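Local coordinates for protein oxalate biosynthetic component 1 (Burkholderia thailandensis, PDB 5IKY) that produces oxalate as a bifunctional enzyme of quorum sensing-dependent oxalogenesis, pairing an alpha/beta-hydrolase with an additional lyase activity, at residues 568-579 and 596-605. Numbering follows the deposited sequence.
Sequences YRKIEDRLAAHL and VLTAARSFGI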
loop_
_atom_site.group_PDB
_atom_site.type_symbol
_atom_site.label_atom_id
_atom_site.label_comp_id
_atom_site.label_asym_id
_atom_site.label_seq_id
_atom_site.Cartn_x
_atom_site.Cartn_y
_atom_site.Cartn_z
ATOM N N TYR A 568 -1.837 -23.897 13.252
ATOM C CA TYR A 568 -2.791 -22.850 13.601
ATOM C C TYR A 568 -3.108 -22.847 15.092
ATOM O O TYR A 568 -3.231 -21.785 15.701
ATOM C CB TYR A 568 -4.090 -23.004 12.805
ATOM C CG TYR A 568 -5.199 -22.122 13.329
ATOM C CD1 TYR A 568 -5.197 -20.755 13.082
ATOM C CD2 TYR A 568 -6.239 -22.650 14.085
ATOM C CE1 TYR A 568 -6.199 -19.940 13.568
ATOM C CE2 TYR A 568 -7.249 -21.841 14.575
ATOM C CZ TYR A 568 -7.221 -20.487 14.311
ATOM O OH TYR A 568 -8.218 -19.669 14.790
ATOM N N ARG A 569 -3.251 -24.036 15.666
ATOM C CA ARG A 569 -3.580 -24.176 17.082
ATOM C C ARG A 569 -2.571 -23.454 17.972
ATOM O O ARG A 569 -2.940 -22.852 18.981
ATOM C CB ARG A 569 -3.651 -25.653 17.469
ATOM C CG ARG A 569 -4.022 -25.893 18.923
ATOM C CD ARG A 569 -3.738 -27.329 19.333
ATOM N NE ARG A 569 -2.350 -27.704 19.080
ATOM C CZ ARG A 569 -1.337 -27.421 19.894
ATOM N NH1 ARG A 569 -1.554 -26.754 21.020
ATOM N NH2 ARG A 569 -0.106 -27.803 19.582
ATOM N N LYS A 570 -1.299 -23.512 17.587
ATOM C CA LYS A 570 -0.242 -22.844 18.339
ATOM C C LYS A 570 -0.392 -21.327 18.262
ATOM O O LYS A 570 -0.147 -20.620 19.240
ATOM C CB LYS A 570 1.134 -23.270 17.823
ATOM C CG LYS A 570 1.539 -24.674 18.244
ATOM C CD LYS A 570 2.481 -25.306 17.234
ATOM C CE LYS A 570 3.107 -26.575 17.784
ATOM N NZ LYS A 570 3.953 -27.259 16.766
ATOM N N ILE A 571 -0.797 -20.834 17.096
ATOM C CA ILE A 571 -1.067 -19.412 16.918
ATOM C C ILE A 571 -2.240 -18.978 17.791
ATOM O O ILE A 571 -2.190 -17.939 18.450
ATOM C CB ILE A 571 -1.375 -19.074 15.445
ATOM C CG1 ILE A 571 -0.188 -19.437 14.553
ATOM C CG2 ILE A 571 -1.729 -17.599 15.295
ATOM C CD1 ILE A 571 -0.434 -19.179 13.082
ATOM N N GLU A 572 -3.291 -19.789 17.795
ATOM C CA GLU A 572 -4.492 -19.485 18.561
ATOM C C GLU A 572 -4.206 -19.501 20.061
ATOM O O GLU A 572 -4.787 -18.723 20.819
ATOM C CB GLU A 572 -5.605 -20.479 18.219
ATOM C CG GLU A 572 -7.004 -19.980 18.535
ATOM C CD GLU A 572 -8.082 -20.950 18.092
ATOM O OE1 GLU A 572 -8.816 -20.625 17.137
ATOM O OE2 GLU A 572 -8.197 -22.036 18.699
ATOM N N ASP A 573 -3.305 -20.388 20.480
ATOM C CA ASP A 573 -2.874 -20.454 21.874
ATOM C C ASP A 573 -2.249 -19.134 22.318
ATOM O O ASP A 573 -2.498 -18.656 23.426
ATOM C CB ASP A 573 -1.876 -21.598 22.077
ATOM C CG ASP A 573 -2.552 -22.952 22.173
ATOM O OD1 ASP A 573 -3.654 -23.026 22.750
ATOM O OD2 ASP A 573 -1.979 -23.945 21.677
ATOM N N ARG A 574 -1.440 -18.549 21.441
ATOM C CA ARG A 574 -0.769 -17.289 21.732
ATOM C C ARG A 574 -1.760 -16.130 21.802
ATOM O O ARG A 574 -1.584 -15.197 22.587
ATOM C CB ARG A 574 0.307 -17.003 20.683
ATOM C CG ARG A 574 1.557 -17.861 20.823
ATOM C CD ARG A 574 2.566 -17.559 19.720
ATOM N NE ARG A 574 2.622 -16.133 19.404
ATOM C CZ ARG A 574 3.317 -15.237 20.098
ATOM N NH1 ARG A 574 4.023 -15.615 21.156
ATOM N NH2 ARG A 574 3.306 -13.961 19.735
ATOM N N LEU A 575 -2.802 -16.190 20.977
ATOM C CA LEU A 575 -3.848 -15.176 21.013
ATOM C C LEU A 575 -4.684 -15.335 22.275
ATOM O O LEU A 575 -5.079 -14.349 22.896
ATOM C CB LEU A 575 -4.738 -15.263 19.772
ATOM C CG LEU A 575 -5.917 -14.286 19.733
ATOM C CD1 LEU A 575 -5.438 -12.847 19.894
ATOM C CD2 LEU A 575 -6.702 -14.448 18.444
ATOM N N ALA A 576 -4.941 -16.583 22.654
ATOM C CA ALA A 576 -5.733 -16.878 23.842
ATOM C C ALA A 576 -5.028 -16.409 25.112
ATOM O O ALA A 576 -5.659 -15.862 26.015
ATOM C CB ALA A 576 -6.030 -18.368 23.921
ATOM N N ALA A 577 -3.718 -16.626 25.173
ATOM C CA ALA A 577 -2.932 -16.227 26.335
ATOM C C ALA A 577 -2.879 -14.709 26.466
ATOM O O ALA A 577 -2.958 -14.168 27.569
ATOM C CB ALA A 577 -1.529 -16.803 26.248
ATOM N N HIS A 578 -2.746 -14.026 25.333
ATOM C CA HIS A 578 -2.704 -12.569 25.324
ATOM C C HIS A 578 -4.032 -11.969 25.780
ATOM O O HIS A 578 -4.057 -10.940 26.454
ATOM C CB HIS A 578 -2.350 -12.048 23.932
ATOM C CG HIS A 578 -2.341 -10.555 23.833
ATOM N ND1 HIS A 578 -3.260 -9.852 23.084
ATOM C CD2 HIS A 578 -1.524 -9.629 24.390
ATOM C CE1 HIS A 578 -3.008 -8.559 23.181
ATOM N NE2 HIS A 578 -1.960 -8.397 23.968
ATOM N N LEU A 579 -5.132 -12.618 25.409
ATOM C CA LEU A 579 -6.461 -12.156 25.802
ATOM C C LEU A 579 -6.742 -12.467 27.269
ATOM O O LEU A 579 -7.547 -11.791 27.911
ATOM C CB LEU A 579 -7.537 -12.790 24.918
ATOM C CG LEU A 579 -7.551 -12.376 23.446
ATOM C CD1 LEU A 579 -8.674 -13.086 22.705
ATOM C CD2 LEU A 579 -7.676 -10.866 23.308
ATOM N N VAL A 596 -10.258 -6.962 21.421
ATOM C CA VAL A 596 -10.183 -8.294 20.831
ATOM C C VAL A 596 -9.793 -8.231 19.358
ATOM O O VAL A 596 -8.862 -8.912 18.925
ATOM C CB VAL A 596 -11.524 -9.046 20.972
ATOM C CG1 VAL A 596 -11.538 -10.291 20.096
ATOM C CG2 VAL A 596 -11.779 -9.408 22.426
ATOM N N LEU A 597 -10.501 -7.403 18.596
ATOM C CA LEU A 597 -10.256 -7.266 17.164
ATOM C C LEU A 597 -8.832 -6.809 16.853
ATOM O O LEU A 597 -8.223 -7.276 15.890
ATOM C CB LEU A 597 -11.261 -6.292 16.547
ATOM C CG LEU A 597 -12.661 -6.861 16.308
ATOM C CD1 LEU A 597 -13.700 -5.749 16.281
ATOM C CD2 LEU A 597 -12.691 -7.661 15.015
ATOM N N THR A 598 -8.306 -5.897 17.664
ATOM C CA THR A 598 -6.934 -5.427 17.489
ATOM C C THR A 598 -5.939 -6.540 17.797
ATOM O O THR A 598 -4.927 -6.687 17.112
ATOM C CB THR A 598 -6.623 -4.210 18.382
ATOM O OG1 THR A 598 -7.200 -4.405 19.678
ATOM C CG2 THR A 598 -7.189 -2.938 17.767
ATOM N N ALA A 599 -6.234 -7.319 18.832
ATOM C CA ALA A 599 -5.395 -8.454 19.194
ATOM C C ALA A 599 -5.441 -9.514 18.100
ATOM O O ALA A 599 -4.413 -10.059 17.709
ATOM C CB ALA A 599 -5.833 -9.041 20.527
ATOM N N ALA A 600 -6.641 -9.787 17.602
ATOM C CA ALA A 600 -6.830 -10.783 16.556
ATOM C C ALA A 600 -6.081 -10.405 15.281
ATOM O O ALA A 600 -5.333 -11.217 14.733
ATOM C CB ALA A 600 -8.313 -10.965 16.267
ATOM N N ARG A 601 -6.283 -9.176 14.815
ATOM C CA ARG A 601 -5.645 -8.699 13.588
ATOM C C ARG A 601 -4.123 -8.758 13.671
ATOM O O ARG A 601 -3.454 -9.081 12.691
ATOM C CB ARG A 601 -6.087 -7.266 13.269
ATOM C CG ARG A 601 -7.275 -7.172 12.321
ATOM C CD ARG A 601 -7.502 -5.743 11.844
ATOM N NE ARG A 601 -7.959 -4.862 12.916
ATOM C CZ ARG A 601 -9.234 -4.562 13.143
ATOM N NH1 ARG A 601 -10.185 -5.074 12.373
ATOM N NH2 ARG A 601 -9.563 -3.749 14.139
ATOM N N SER A 602 -3.585 -8.448 14.846
ATOM C CA SER A 602 -2.140 -8.425 15.042
ATOM C C SER A 602 -1.542 -9.830 15.026
ATOM O O SER A 602 -0.382 -10.013 14.653
ATOM C CB SER A 602 -1.791 -7.720 16.355
ATOM O OG SER A 602 -2.356 -8.398 17.463
ATOM N N PHE A 603 -2.334 -10.817 15.433
ATOM C CA PHE A 603 -1.890 -12.208 15.415
ATOM C C PHE A 603 -2.161 -12.862 14.063
ATOM O O PHE A 603 -1.866 -14.041 13.864
ATOM C CB PHE A 603 -2.570 -13.010 16.527
ATOM C CG PHE A 603 -1.907 -12.870 17.872
ATOM C CD1 PHE A 603 -2.226 -11.816 18.713
ATOM C CD2 PHE A 603 -0.972 -13.798 18.297
ATOM C CE1 PHE A 603 -1.624 -11.689 19.950
ATOM C CE2 PHE A 603 -0.365 -13.676 19.532
ATOM C CZ PHE A 603 -0.692 -12.620 20.360
ATOM N N GLY A 604 -2.726 -12.093 13.138
ATOM C CA GLY A 604 -2.990 -12.578 11.795
ATOM C C GLY A 604 -4.370 -13.183 11.630
ATOM O O GLY A 604 -4.800 -13.476 10.514
ATOM N N ILE A 605 -5.069 -13.371 12.746
ATOM C CA ILE A 605 -6.412 -13.937 12.727
ATOM C C ILE A 605 -7.462 -12.861 12.468
ATOM O O ILE A 605 -7.651 -11.959 13.279
ATOM C CB ILE A 605 -6.739 -14.655 14.051
ATOM C CG1 ILE A 605 -5.792 -15.838 14.262
ATOM C CG2 ILE A 605 -8.186 -15.124 14.062
ATOM C CD1 ILE A 605 -6.076 -16.631 15.519
#
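Leu575 and Phe603 bring their CA atoms to 6.6 Å where helix 568-579 runs roughly antiparallel to helix 596-602 at 149°, the axes 10.2 Å apart at closest approach. The second helix ends in a Schellman motif at Gly604, whose positive phi turns the chain so that Ile605 also points into the interface. Phe603 lays its ring against the first helix: Leu575 CA sits over the ring centre, 4.0 Å from the centroid and 7° off the normal, a CH-pi contact with backbone rather than side chain. Arg574 CB touches CE2 of Phe603 at 3.6 Å, while the Leu575 side chain, with CG anti to N (chi1 177°), brings CD1 in over the same face as Leu575 CA, 3.6 Å from Phe603 CD1. The other branch, CD2, meets Ile605 CD1 at 3.7 Å. Ile605 CD1 also reaches Tyr568, 3.8 Å from CE1; the Tyr568 hydroxyl donates to Glu572 OE1 one turn on (2.6 Å). Toward the far end, Ala599 CB lies in the plane of the His578 ring at its edge and packs against Leu579 CD2. This is apolar packing of an antiparallel helix pair within the cap-domain family region. Helix 629-641 adds Leu640 against Leu575 and Phe636 against Ile605; Arg685 of helix 682-690 pairs with Glu572, and His303, from a loop, stacks on Phe603 and accepts a hydrogen bond from Arg574 through its carbonyl.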